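Local coordinates for TolA protein (Pseudomonas aeruginosa, PDB 1LR0) that forms part of the Tol-Pal system, probably supporting outer-membrane integrity and invagination during cell division, and is represented here by its C-terminal periplasmic domain, at residues Leu33-Val38 and Arg112-Lys117; Asn50-Glu55 and Ser75-Phe80; Val54-Glu59 and Ser83-Val88; Ile58-Asp63 and Gly92-Met97. All blocks are in the same frame, centred on the assembly; numbering follows the deposited sequence.

All four contacts gather on the three-stranded antiparallel sheet of this periplasmic domain, which belongs to the TolA-TonB C-terminal family. Interactions 1 and 3 form its centre: their centres lie about 8 Å apart, and strand 111-116 is bonded to strand 54-60, probably through Phe116 N to Val54 O at 2.7 Å. Interactions 2, 3 and 4 follow strand 54-60 along its length, sharing Val54 and Glu55, then Ile58 and Glu59, so that interactions 2 and 4, with centres about 24 Å apart, mark its two ends. Interactions 1 and 4 also meet directly, Ile34 CG1 lying 3.8 Å from Ile94 CD1. Bound zinc is remote, about 13 Å from the Val38 side chain.

Interaction 1 of 4, residues Leu33-Val38 and Arg112-Lys117; sequences LIVNLV and RRIIFK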
loop_
_atom_site.group_PDB
_atom_site.type_symbol
_atom_site.label_atom_id
_atom_site.label_comp_id
_atom_site.label_asym_id
_atom_site.label_seq_id
_atom_site.Cartn_x
_atom_site.Cartn_y
_atom_site.Cartn_z
ATOM N N LEU A 33 -1.762 -2.800 -6.159
ATOM C CA LEU A 33 -1.186 -4.130 -6.061
ATOM C C LEU A 33 -1.296 -4.635 -4.616
ATOM O O LEU A 33 -1.753 -5.723 -4.379
ATOM C CB LEU A 33 0.221 -4.169 -6.651
ATOM C CG LEU A 33 1.009 -5.487 -6.544
ATOM C CD1 LEU A 33 0.371 -6.422 -7.472
ATOM C CD2 LEU A 33 2.436 -5.277 -6.893
ATOM N N ILE A 34 -0.942 -3.830 -3.636
ATOM C CA ILE A 34 -1.014 -4.305 -2.268
ATOM C C ILE A 34 -2.441 -4.706 -1.945
ATOM O O ILE A 34 -2.740 -5.798 -1.444
ATOM C CB ILE A 34 -0.551 -3.219 -1.337
ATOM C CG1 ILE A 34 0.955 -2.993 -1.470
ATOM C CG2 ILE A 34 -0.908 -3.533 0.093
ATOM C CD1 ILE A 34 1.419 -1.771 -0.688
ATOM N N VAL A 35 -3.347 -3.833 -2.326
ATOM C CA VAL A 35 -4.734 -4.069 -2.010
ATOM C C VAL A 35 -5.211 -5.350 -2.703
ATOM O O VAL A 35 -5.843 -6.210 -2.064
ATOM C CB VAL A 35 -5.630 -2.800 -2.353
ATOM C CG1 VAL A 35 -7.057 -3.224 -2.318
ATOM C CG2 VAL A 35 -5.422 -1.706 -1.250
ATOM N N ASN A 36 -4.868 -5.535 -3.970
ATOM C CA ASN A 36 -5.336 -6.732 -4.652
ATOM C C ASN A 36 -4.742 -8.000 -4.034
ATOM O O ASN A 36 -5.425 -9.002 -3.858
ATOM C CB ASN A 36 -5.042 -6.677 -6.133
ATOM C CG ASN A 36 -6.094 -5.751 -6.933
ATOM O OD1 ASN A 36 -6.742 -6.235 -7.820
ATOM N ND2 ASN A 36 -6.290 -4.515 -6.514
ATOM N N LEU A 37 -3.462 -7.934 -3.687
ATOM C CA LEU A 37 -2.785 -9.157 -3.150
ATOM C C LEU A 37 -3.325 -9.539 -1.791
ATOM O O LEU A 37 -3.575 -10.732 -1.502
ATOM C CB LEU A 37 -1.264 -8.952 -3.113
ATOM C CG LEU A 37 -0.605 -8.769 -4.490
ATOM C CD1 LEU A 37 0.937 -8.480 -4.269
ATOM C CD2 LEU A 37 -0.812 -10.001 -5.243
ATOM N N VAL A 38 -3.588 -8.523 -0.956
ATOM C CA VAL A 38 -4.190 -8.721 0.365
ATOM C C VAL A 38 -5.614 -9.226 0.177
ATOM O O VAL A 38 -6.038 -10.121 0.845
ATOM C CB VAL A 38 -4.168 -7.467 1.178
ATOM C CG1 VAL A 38 -4.922 -7.610 2.476
ATOM C CG2 VAL A 38 -2.736 -6.975 1.423
ATOM N N ARG A 112 4.567 1.325 5.495
ATOM C CA ARG A 112 3.487 1.992 4.741
ATOM C C ARG A 112 2.135 1.692 5.407
ATOM O O ARG A 112 1.880 0.508 5.708
ATOM C CB ARG A 112 3.374 1.572 3.282
ATOM C CG ARG A 112 2.569 2.640 2.440
ATOM C CD ARG A 112 2.754 2.674 0.977
ATOM N NE ARG A 112 1.822 3.540 0.241
ATOM C CZ ARG A 112 1.964 4.847 0.063
ATOM N NH1 ARG A 112 3.036 5.469 0.517
ATOM N NH2 ARG A 112 1.043 5.511 -0.636
ATOM N N ARG A 113 1.279 2.697 5.633
ATOM C CA ARG A 113 -0.034 2.451 6.211
ATOM C C ARG A 113 -1.049 2.402 5.124
ATOM O O ARG A 113 -1.218 3.397 4.389
ATOM C CB ARG A 113 -0.371 3.575 7.189
ATOM C CG ARG A 113 0.468 3.584 8.438
ATOM C CD ARG A 113 0.219 4.837 9.346
ATOM N NE ARG A 113 0.901 4.627 10.600
ATOM C CZ ARG A 113 2.232 4.674 10.773
ATOM N NH1 ARG A 113 3.056 4.980 9.771
ATOM N NH2 ARG A 113 2.766 4.431 11.974
ATOM N N ILE A 114 -1.765 1.290 5.031
ATOM C CA ILE A 114 -2.815 1.128 3.987
ATOM C C ILE A 114 -4.159 0.879 4.688
ATOM O O ILE A 114 -4.223 0.185 5.683
ATOM C CB ILE A 114 -2.449 -0.105 3.181
ATOM C CG1 ILE A 114 -1.104 0.069 2.436
ATOM C CG2 ILE A 114 -3.491 -0.419 2.176
ATOM C CD1 ILE A 114 -1.197 1.073 1.306
ATOM N N ILE A 115 -5.222 1.475 4.177
ATOM C CA ILE A 115 -6.535 1.279 4.705
ATOM C C ILE A 115 -7.189 0.195 3.948
ATOM O O ILE A 115 -7.249 0.217 2.731
ATOM C CB ILE A 115 -7.321 2.592 4.554
ATOM C CG1 ILE A 115 -6.734 3.640 5.531
ATOM C CG2 ILE A 115 -8.814 2.381 4.889
ATOM C CD1 ILE A 115 -7.386 5.032 5.290
ATOM N N PHE A 116 -7.704 -0.761 4.674
ATOM C CA PHE A 116 -8.488 -1.838 4.091
ATOM C C PHE A 116 -9.938 -1.809 4.480
ATOM O O PHE A 116 -10.237 -1.551 5.657
ATOM C CB PHE A 116 -7.904 -3.196 4.534
ATOM C CG PHE A 116 -6.477 -3.395 4.039
ATOM C CD1 PHE A 116 -6.228 -3.621 2.711
ATOM C CD2 PHE A 116 -5.395 -3.349 4.895
ATOM C CE1 PHE A 116 -4.937 -3.845 2.246
ATOM C CE2 PHE A 116 -4.118 -3.526 4.388
ATOM C CZ PHE A 116 -3.912 -3.804 3.076
ATOM N N LYS A 117 -10.844 -2.140 3.559
ATOM C CA LYS A 117 -12.298 -2.210 3.797
ATOM C C LYS A 117 -12.781 -3.584 3.361
ATOM O O LYS A 117 -12.365 -4.112 2.300
ATOM C CB LYS A 117 -13.050 -1.143 2.970
ATOM C CG LYS A 117 -12.534 0.234 3.135
ATOM C CD LYS A 117 -13.280 1.261 2.258
ATOM C CE LYS A 117 -12.724 2.743 2.316
ATOM N NZ LYS A 117 -13.704 3.577 1.430
#
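Val38 and Phe116 make the aromatic part of this contact, with the valine crossing the ring at about a right angle. Val38 CG1 lies over one face, 4.2 Å from the Phe116 ring centroid and 26° off the normal, which qualifies as a CH-pi contact. Val38 CG2 reaches the rim of the same ring, 3.8 Å from Phe116 CZ. The opposite face is covered from within the strand itself: Ile114 CG2 stands 3.5 Å above the Phe116 ring plane, displaced toward the rim.

The remaining contacts are aliphatic. Ile34 CG2 approaches Phe116 at its edge, near the ring plane, 4.2 Å from CZ. Val35 CG2 comes in obliquely and is shared, lying 4.1 Å from Phe116 CE1 and equally far from Ile114 CG2. Phe116 can reach all three helix residues because its CG is anti to the carbonyl carbon (chi1 -63°), which carries the ring in toward the helix although the side chain does not start out in that direction.

Helix 33-38 runs at 55° to strand 112-116, and their axes come no closer than 9.9 Å, a separation bridged by side chains rather than backbone. Val88 of helix 78-91 also touches both Val38 and Phe116. Nearby, Arg112 NH2 forms a salt bridge to Asp31 OD2 of the same helix. Between these segments the packing is apolar and depends on shape and exclusion of water, fixing Phe116 between methyl groups.

Interaction 2 of 4, residues Asn50-Glu55 and Ser75-Phe80; sequences NGMSVE and SGDKPF
Where Ser53 and Ser75 pass, the backbones come close, with CA of Val54 4.6 Å from CA of Ser75 and a CA-H...O contact of 3.1 Å from Ser75 CA to Ser53 O. A water extends this pairing, accepting from Ser53 N at 3.0 Å and donating to Ser75 O at 2.8 Å.

Met52, present as selenomethionine, stretches across to Asp77. Extended beyond CG (chi2 -179°), it carries its terminal CE to 3.6 Å from Asp77 CB. Its SE passes Phe80 obliquely, 4.9 Å from the ring centroid and 45° off the normal, a Met-aromatic contact that lies neither squarely over the face nor in the ring plane. Val54 meets the far end of the same ring, with CG1 3.5 Å from Phe80 CE1, while Ser75 CB sits at the ring edge, in plane. Pro118 and Leu121 of helix 118-123 add to the packing around Phe80.

The polar ends are held at the helix start and from the loop before strand 54-60. Ser75 OG accepts from Asp77 N, closing an ST turn, and is also bonded to Asp81 OD2. Asp77 OD2 takes Phe80 N at 3.0 Å, on the anti side and 24° out of the carboxylate plane, and has a second partner in Ser47 OG. This bond fixes the carboxylate over the first turn of the helix.

The whole is an N-capped helix start: an ST turn leads into Asp77 as N-cap of helix 78-91, and Phe80, in the first turn, packs against Val54 at the beginning of strand 54-60 in the TonB-like domain.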
loop_
_atom_site.group_PDB
_atom_site.type_symbol
_atom_site.label_atom_id
_atom_site.label_comp_id
_atom_site.label_asym_id
_atom_site.label_seq_id
_atom_site.Cartn_x
_atom_site.Cartn_y
_atom_site.Cartn_z
ATOM N N ASN A 50 -19.790 -4.059 5.352
ATOM C CA ASN A 50 -19.604 -2.826 4.584
ATOM C C ASN A 50 -19.563 -1.605 5.512
ATOM O O ASN A 50 -20.350 -1.510 6.465
ATOM C CB ASN A 50 -20.698 -2.667 3.540
ATOM C CG ASN A 50 -20.383 -3.470 2.284
ATOM O OD1 ASN A 50 -20.396 -4.735 2.296
ATOM N ND2 ASN A 50 -20.070 -2.773 1.229
ATOM N N GLY A 51 -18.668 -0.672 5.233
ATOM C CA GLY A 51 -18.619 0.534 6.055
ATOM C C GLY A 51 -17.463 0.540 7.008
ATOM O O GLY A 51 -17.170 1.516 7.648
HETATM N N MSE A 52 -16.876 -0.637 7.242
HETATM C CA MSE A 52 -15.722 -0.715 8.119
HETATM C C MSE A 52 -14.424 -0.345 7.385
HETATM O O MSE A 52 -14.288 -0.579 6.149
HETATM C CB MSE A 52 -15.589 -2.197 8.704
HETATM C CG MSE A 52 -16.718 -2.619 9.639
HETATM SE SE MSE A 52 -16.267 -4.471 10.212
HETATM C CE MSE A 52 -17.721 -4.542 11.599
ATOM N N SER A 53 -13.426 0.122 8.172
ATOM C CA SER A 53 -12.114 0.450 7.674
ATOM C C SER A 53 -11.072 0.135 8.686
ATOM O O SER A 53 -11.255 0.482 9.844
ATOM C CB SER A 53 -12.017 2.018 7.440
ATOM O OG SER A 53 -12.655 2.321 6.267
ATOM N N VAL A 54 -10.021 -0.575 8.315
ATOM C CA VAL A 54 -8.901 -0.762 9.214
ATOM C C VAL A 54 -7.626 -0.256 8.558
ATOM O O VAL A 54 -7.398 -0.520 7.360
ATOM C CB VAL A 54 -8.718 -2.225 9.641
ATOM C CG1 VAL A 54 -8.440 -3.161 8.402
ATOM C CG2 VAL A 54 -7.570 -2.380 10.627
ATOM N N GLU A 55 -6.840 0.541 9.281
ATOM C CA GLU A 55 -5.518 0.928 8.785
ATOM C C GLU A 55 -4.457 -0.035 9.360
ATOM O O GLU A 55 -4.338 -0.214 10.558
ATOM C CB GLU A 55 -5.054 2.383 9.100
ATOM C CG GLU A 55 -3.855 2.864 8.298
ATOM C CD GLU A 55 -3.612 4.333 8.709
ATOM O OE1 GLU A 55 -3.818 4.434 9.900
ATOM O OE2 GLU A 55 -3.312 5.266 7.949
ATOM N N SER A 75 -10.634 -0.870 13.114
ATOM C CA SER A 75 -11.977 -0.754 12.586
ATOM C C SER A 75 -13.075 -0.672 13.646
ATOM O O SER A 75 -14.251 -0.380 13.305
ATOM C CB SER A 75 -12.321 -1.981 11.728
ATOM O OG SER A 75 -12.437 -3.144 12.514
ATOM N N GLY A 76 -12.711 -1.030 14.862
ATOM C CA GLY A 76 -13.687 -1.204 15.926
ATOM C C GLY A 76 -14.171 -2.671 16.052
ATOM O O GLY A 76 -14.904 -3.023 16.991
ATOM N N ASP A 77 -13.776 -3.534 15.096
ATOM C CA ASP A 77 -14.141 -4.946 15.131
ATOM C C ASP A 77 -12.871 -5.741 15.100
ATOM O O ASP A 77 -12.125 -5.777 14.118
ATOM C CB ASP A 77 -15.029 -5.276 13.925
ATOM C CG ASP A 77 -15.469 -6.713 13.912
ATOM O OD1 ASP A 77 -16.367 -7.062 14.700
ATOM O OD2 ASP A 77 -14.903 -7.601 13.194
ATOM N N LYS A 78 -12.556 -6.374 16.202
ATOM C CA LYS A 78 -11.251 -7.025 16.296
ATOM C C LYS A 78 -11.049 -8.207 15.309
ATOM O O LYS A 78 -10.014 -8.376 14.788
ATOM C CB LYS A 78 -11.042 -7.443 17.743
ATOM C CG LYS A 78 -9.729 -8.179 17.970
ATOM C CD LYS A 78 -9.333 -8.235 19.463
ATOM C CE LYS A 78 -8.209 -9.252 19.726
ATOM N NZ LYS A 78 -8.114 -9.465 21.219
ATOM N N PRO A 79 -12.056 -9.038 15.040
ATOM C CA PRO A 79 -11.863 -10.076 14.045
ATOM C C PRO A 79 -11.586 -9.545 12.631
ATOM O O PRO A 79 -10.753 -10.108 11.900
ATOM C CB PRO A 79 -13.144 -10.904 14.120
ATOM C CG PRO A 79 -13.744 -10.527 15.489
ATOM C CD PRO A 79 -13.329 -9.161 15.741
ATOM N N PHE A 80 -12.268 -8.488 12.205
ATOM C CA PHE A 80 -11.886 -7.900 10.904
ATOM C C PHE A 80 -10.499 -7.371 10.932
ATOM O O PHE A 80 -9.713 -7.650 10.046
ATOM C CB PHE A 80 -12.875 -6.761 10.464
ATOM C CG PHE A 80 -12.445 -6.100 9.242
ATOM C CD1 PHE A 80 -12.293 -4.705 9.203
ATOM C CD2 PHE A 80 -12.134 -6.866 8.135
ATOM C CE1 PHE A 80 -11.834 -4.114 8.110
ATOM C CE2 PHE A 80 -11.706 -6.273 6.994
ATOM C CZ PHE A 80 -11.518 -4.843 6.963
HETATM O O HOH W 1 -14.650 0.811 10.819
#

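Interaction 3 of 4, residues Val54-Glu59 and Ser83-Val88; sequences VEVLIE and SAVAAV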
loop_
_atom_site.group_PDB
_atom_site.type_symbol
_atom_site.label_atom_id
_atom_site.label_comp_id
_atom_site.label_asym_id
_atom_site.label_seq_id
_atom_site.Cartn_x
_atom_site.Cartn_y
_atom_site.Cartn_z
ATOM N N VAL A 54 -10.021 -0.575 8.315
ATOM C CA VAL A 54 -8.901 -0.762 9.214
ATOM C C VAL A 54 -7.626 -0.256 8.558
ATOM O O VAL A 54 -7.398 -0.520 7.360
ATOM C CB VAL A 54 -8.718 -2.225 9.641
ATOM C CG1 VAL A 54 -8.440 -3.161 8.402
ATOM C CG2 VAL A 54 -7.570 -2.380 10.627
ATOM N N GLU A 55 -6.840 0.541 9.281
ATOM C CA GLU A 55 -5.518 0.928 8.785
ATOM C C GLU A 55 -4.457 -0.035 9.360
ATOM O O GLU A 55 -4.338 -0.214 10.558
ATOM C CB GLU A 55 -5.054 2.383 9.100
ATOM C CG GLU A 55 -3.855 2.864 8.298
ATOM C CD GLU A 55 -3.612 4.333 8.709
ATOM O OE1 GLU A 55 -3.818 4.434 9.900
ATOM O OE2 GLU A 55 -3.312 5.266 7.949
ATOM N N VAL A 56 -3.633 -0.552 8.478
ATOM C CA VAL A 56 -2.593 -1.474 8.826
ATOM C C VAL A 56 -1.258 -0.937 8.431
ATOM O O VAL A 56 -1.103 -0.498 7.301
ATOM C CB VAL A 56 -2.805 -2.819 8.004
ATOM C CG1 VAL A 56 -1.648 -3.722 8.228
ATOM C CG2 VAL A 56 -4.132 -3.471 8.430
ATOM N N LEU A 57 -0.290 -1.029 9.338
ATOM C CA LEU A 57 1.111 -0.682 9.028
ATOM C C LEU A 57 1.795 -1.922 8.621
ATOM O O LEU A 57 1.821 -2.893 9.322
ATOM C CB LEU A 57 1.725 -0.104 10.293
ATOM C CG LEU A 57 3.210 0.105 10.123
ATOM C CD1 LEU A 57 3.465 1.327 9.297
ATOM C CD2 LEU A 57 3.771 0.238 11.541
ATOM N N ILE A 58 2.196 -1.841 7.372
ATOM C CA ILE A 58 2.911 -2.823 6.650
ATOM C C ILE A 58 4.410 -2.478 6.619
ATOM O O ILE A 58 4.806 -1.391 6.159
ATOM C CB ILE A 58 2.416 -2.923 5.269
ATOM C CG1 ILE A 58 0.892 -3.102 5.172
ATOM C CG2 ILE A 58 3.060 -4.087 4.614
ATOM C CD1 ILE A 58 0.427 -3.309 3.751
ATOM N N GLU A 59 5.209 -3.448 7.034
ATOM C CA GLU A 59 6.698 -3.326 7.037
ATOM C C GLU A 59 7.298 -4.278 6.020
ATOM O O GLU A 59 6.988 -5.469 6.060
ATOM C CB GLU A 59 7.244 -3.653 8.452
ATOM C CG GLU A 59 6.732 -2.658 9.471
ATOM C CD GLU A 59 7.253 -2.820 10.889
ATOM O OE1 GLU A 59 8.462 -3.178 11.103
ATOM O OE2 GLU A 59 6.406 -2.571 11.794
ATOM N N SER A 83 -8.170 -10.202 10.679
ATOM C CA SER A 83 -8.215 -10.812 9.321
ATOM C C SER A 83 -7.437 -10.013 8.278
ATOM O O SER A 83 -6.848 -10.568 7.360
ATOM C CB SER A 83 -9.685 -10.976 8.870
ATOM O OG SER A 83 -10.275 -9.725 8.452
ATOM N N ALA A 84 -7.403 -8.703 8.429
ATOM C CA ALA A 84 -6.571 -7.899 7.566
ATOM C C ALA A 84 -5.077 -8.034 7.800
ATOM O O ALA A 84 -4.338 -8.187 6.834
ATOM C CB ALA A 84 -7.012 -6.426 7.567
ATOM N N VAL A 85 -4.668 -8.059 9.057
ATOM C CA VAL A 85 -3.279 -8.280 9.414
ATOM C C VAL A 85 -2.823 -9.660 8.901
ATOM O O VAL A 85 -1.788 -9.761 8.269
ATOM C CB VAL A 85 -3.117 -8.154 10.944
ATOM C CG1 VAL A 85 -1.784 -8.726 11.471
ATOM C CG2 VAL A 85 -3.286 -6.744 11.352
ATOM N N ALA A 86 -3.640 -10.688 9.082
ATOM C CA ALA A 86 -3.245 -12.039 8.624
ATOM C C ALA A 86 -3.133 -12.093 7.135
ATOM O O ALA A 86 -2.235 -12.722 6.557
ATOM C CB ALA A 86 -4.230 -13.123 9.158
ATOM N N ALA A 87 -4.041 -11.395 6.451
ATOM C CA ALA A 87 -4.026 -11.384 5.014
ATOM C C ALA A 87 -2.745 -10.697 4.503
ATOM O O ALA A 87 -2.132 -11.183 3.521
ATOM C CB ALA A 87 -5.314 -10.674 4.380
ATOM N N VAL A 88 -2.358 -9.590 5.135
ATOM C CA VAL A 88 -1.160 -8.934 4.726
ATOM C C VAL A 88 0.024 -9.935 4.837
ATOM O O VAL A 88 0.843 -10.002 3.953
ATOM C CB VAL A 88 -0.823 -7.654 5.539
ATOM C CG1 VAL A 88 0.573 -7.065 5.190
ATOM C CG2 VAL A 88 -1.936 -6.554 5.156
#
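Val88 faces strand 54-59 with both methyls, and following it outward from CB gives the C-terminal part of the contact. CB itself is set back, 4.8 Å from Val56 CG1. Beyond it the branches divide. CG1, anti to the backbone N (chi1 173°), turns to Ile58, where it lies 3.9 Å from CG2. The same Val88 methyl is 4.0 Å from Ile58 CG1 and from Ile58 CD1, so one carbon lies against the isoleucine along most of its length. CG2 takes the other direction, passing Val56 with 4.2 Å to its CG1.

Ile58 accepts this methyl although its side chain does not set out toward the helix. Its chi1 of -52° sets CG2 anti to the backbone N and CG1 beside that N, so both branches, with CD1, border Val88 CG1, and the two side chains meet at a slant. Nearer the helix start, a small residue takes over: Ala84 CB lies 3.7 Å from Val54 CG1, a close fit between two methyls, and also touches Val56 CG2. Val56 CG2 and Val85 CG2 meet loosely at 4.5 Å.

The helix axis passes 9.3 Å from that of the strand at 31° between their directions, which matches the series Val54, Val56, Ile58 on one strand face meeting Ala84, Val85 and Val88 in the same chain direction. Helix 78-91 thus packs on one face of the sheet, running roughly along its central strand: Val85 and Val88 also touch strand 66-73, and helix 4-41 packs beside it, with Val38 and Gln41 against Ala87 and Ile34 against Ile58.

Interaction 4 of 4, residues Ile58-Asp63 and Gly92-Met97; sequences IEMLPD and GRIPEM
Asp63 O is gripped by several groups at the turn where it meets Pro95. A water donates to it at 2.7 Å, Gln98 NE2 forms another hydrogen bond to it, and Pro95 CA makes a CA-H...O contact with Asp63 O at 3.5 Å, nearly straight with 159° at the hydrogen. The water in turn accepts from Arg93 NE at 3.0 Å, linking the arginine to this carbonyl. Pro95 CG lies over one face of the Arg93 guanidinium, toward its rim. A second water joins the two loops by donating to Pro62 O and Met97 O, 2.8 Å from each.

Beside these bridges the contact is apolar. Met60 and Met97, both selenomethionine, cross at about a right angle, with the nearest approach from Met60 SE to Met97 CG, 4.0 Å. The bend at the end of Met60 (chi3 -88°) brings its CE alongside Met97 CE, 4.3 Å away; Met60 SE also lies 4.3 Å from Ile94 CD1.

The loop after helix 78-91 is therefore tied to the C-terminal end of strand 54-60 and the turn that follows it. Ile94 continues onto Leu33 and Ile34 of helix 4-41, while Met60 and Pro62 rest on Phe105 of helix 102-108, and Met60 also touches Ile66 of strand 66-73.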
loop_
_atom_site.group_PDB
_atom_site.type_symbol
_atom_site.label_atom_id
_atom_site.label_comp_id
_atom_site.label_asym_id
_atom_site.label_seq_id
_atom_site.Cartn_x
_atom_site.Cartn_y
_atom_site.Cartn_z
ATOM N N ILE A 58 2.196 -1.841 7.372
ATOM C CA ILE A 58 2.911 -2.823 6.650
ATOM C C ILE A 58 4.410 -2.478 6.619
ATOM O O ILE A 58 4.806 -1.391 6.159
ATOM C CB ILE A 58 2.416 -2.923 5.269
ATOM C CG1 ILE A 58 0.892 -3.102 5.172
ATOM C CG2 ILE A 58 3.060 -4.087 4.614
ATOM C CD1 ILE A 58 0.427 -3.309 3.751
ATOM N N GLU A 59 5.209 -3.448 7.034
ATOM C CA GLU A 59 6.698 -3.326 7.037
ATOM C C GLU A 59 7.298 -4.278 6.020
ATOM O O GLU A 59 6.988 -5.469 6.060
ATOM C CB GLU A 59 7.244 -3.653 8.452
ATOM C CG GLU A 59 6.732 -2.658 9.471
ATOM C CD GLU A 59 7.253 -2.820 10.889
ATOM O OE1 GLU A 59 8.462 -3.178 11.103
ATOM O OE2 GLU A 59 6.406 -2.571 11.794
HETATM N N MSE A 60 8.144 -3.743 5.140
HETATM C CA MSE A 60 8.795 -4.455 4.071
HETATM C C MSE A 60 10.306 -4.209 3.987
HETATM O O MSE A 60 10.807 -3.176 4.413
HETATM C CB MSE A 60 8.203 -4.118 2.695
HETATM C CG MSE A 60 6.812 -4.744 2.504
HETATM SE SE MSE A 60 6.034 -4.352 0.810
HETATM C CE MSE A 60 5.199 -2.618 1.485
ATOM N N LEU A 61 10.989 -5.163 3.362
ATOM C CA LEU A 61 12.390 -4.979 2.954
ATOM C C LEU A 61 12.400 -4.567 1.553
ATOM O O LEU A 61 11.473 -4.855 0.807
ATOM C CB LEU A 61 13.139 -6.320 3.038
ATOM C CG LEU A 61 13.198 -6.890 4.433
ATOM C CD1 LEU A 61 13.891 -8.316 4.543
ATOM C CD2 LEU A 61 13.840 -5.868 5.375
ATOM N N PRO A 62 13.496 -3.971 1.096
ATOM C CA PRO A 62 13.585 -3.554 -0.292
ATOM C C PRO A 62 13.368 -4.679 -1.283
ATOM O O PRO A 62 12.978 -4.389 -2.417
ATOM C CB PRO A 62 15.025 -3.075 -0.403
ATOM C CG PRO A 62 15.368 -2.728 0.940
ATOM C CD PRO A 62 14.689 -3.628 1.875
ATOM N N ASP A 63 13.635 -5.930 -0.943
ATOM C CA ASP A 63 13.375 -6.982 -1.921
ATOM C C ASP A 63 11.858 -7.358 -2.009
ATOM O O ASP A 63 11.480 -8.237 -2.853
ATOM C CB ASP A 63 14.218 -8.248 -1.708
ATOM C CG ASP A 63 13.889 -8.955 -0.450
ATOM O OD1 ASP A 63 12.875 -8.590 0.247
ATOM O OD2 ASP A 63 14.607 -9.925 -0.060
ATOM N N GLY A 92 3.118 -12.446 1.827
ATOM C CA GLY A 92 4.492 -12.968 1.884
ATOM C C GLY A 92 5.559 -11.998 1.376
ATOM O O GLY A 92 6.407 -11.520 2.086
ATOM N N ARG A 93 5.383 -11.644 0.119
ATOM C CA ARG A 93 6.298 -10.774 -0.642
ATOM C C ARG A 93 5.693 -10.033 -1.807
ATOM O O ARG A 93 4.898 -10.575 -2.531
ATOM C CB ARG A 93 7.504 -11.571 -1.167
ATOM C CG ARG A 93 7.189 -12.828 -1.989
ATOM C CD ARG A 93 8.414 -13.702 -2.324
ATOM N NE ARG A 93 9.434 -13.041 -3.072
ATOM C CZ ARG A 93 9.529 -13.094 -4.380
ATOM N NH1 ARG A 93 8.650 -13.755 -5.070
ATOM N NH2 ARG A 93 10.533 -12.529 -5.000
ATOM N N ILE A 94 6.232 -8.872 -2.064
ATOM C CA ILE A 94 5.830 -8.041 -3.167
ATOM C C ILE A 94 7.090 -7.612 -3.907
ATOM O O ILE A 94 7.481 -6.441 -3.691
ATOM C CB ILE A 94 4.985 -6.817 -2.637
ATOM C CG1 ILE A 94 3.838 -7.370 -1.781
ATOM C CG2 ILE A 94 4.418 -6.137 -3.812
ATOM C CD1 ILE A 94 2.875 -6.318 -1.255
ATOM N N PRO A 95 7.725 -8.519 -4.692
ATOM C CA PRO A 95 9.024 -8.226 -5.382
ATOM C C PRO A 95 8.928 -7.035 -6.369
ATOM O O PRO A 95 9.893 -6.409 -6.828
ATOM C CB PRO A 95 9.344 -9.548 -6.075
ATOM C CG PRO A 95 8.021 -10.336 -6.054
ATOM C CD PRO A 95 7.285 -9.916 -4.838
ATOM N N GLU A 96 7.681 -6.720 -6.716
ATOM C CA GLU A 96 7.369 -5.526 -7.482
ATOM C C GLU A 96 7.978 -4.329 -6.821
ATOM O O GLU A 96 8.369 -3.352 -7.512
ATOM C CB GLU A 96 5.835 -5.339 -7.723
ATOM C CG GLU A 96 5.204 -6.431 -8.578
ATOM C CD GLU A 96 4.817 -7.749 -7.847
ATOM O OE1 GLU A 96 5.183 -7.950 -6.668
ATOM O OE2 GLU A 96 4.121 -8.571 -8.474
HETATM N N MSE A 97 8.210 -4.353 -5.503
HETATM C CA MSE A 97 8.787 -3.212 -4.926
HETATM C C MSE A 97 10.178 -2.979 -5.436
HETATM O O MSE A 97 10.691 -1.888 -5.289
HETATM C CB MSE A 97 8.869 -3.319 -3.447
HETATM C CG MSE A 97 7.559 -3.465 -2.797
HETATM SE SE MSE A 97 6.664 -1.628 -2.792
HETATM C CE MSE A 97 4.712 -2.320 -2.767
HETATM O O HOH W 2 12.841 -1.832 -3.549
HETATM O O HOH W 3 11.327 -10.871 -2.326
#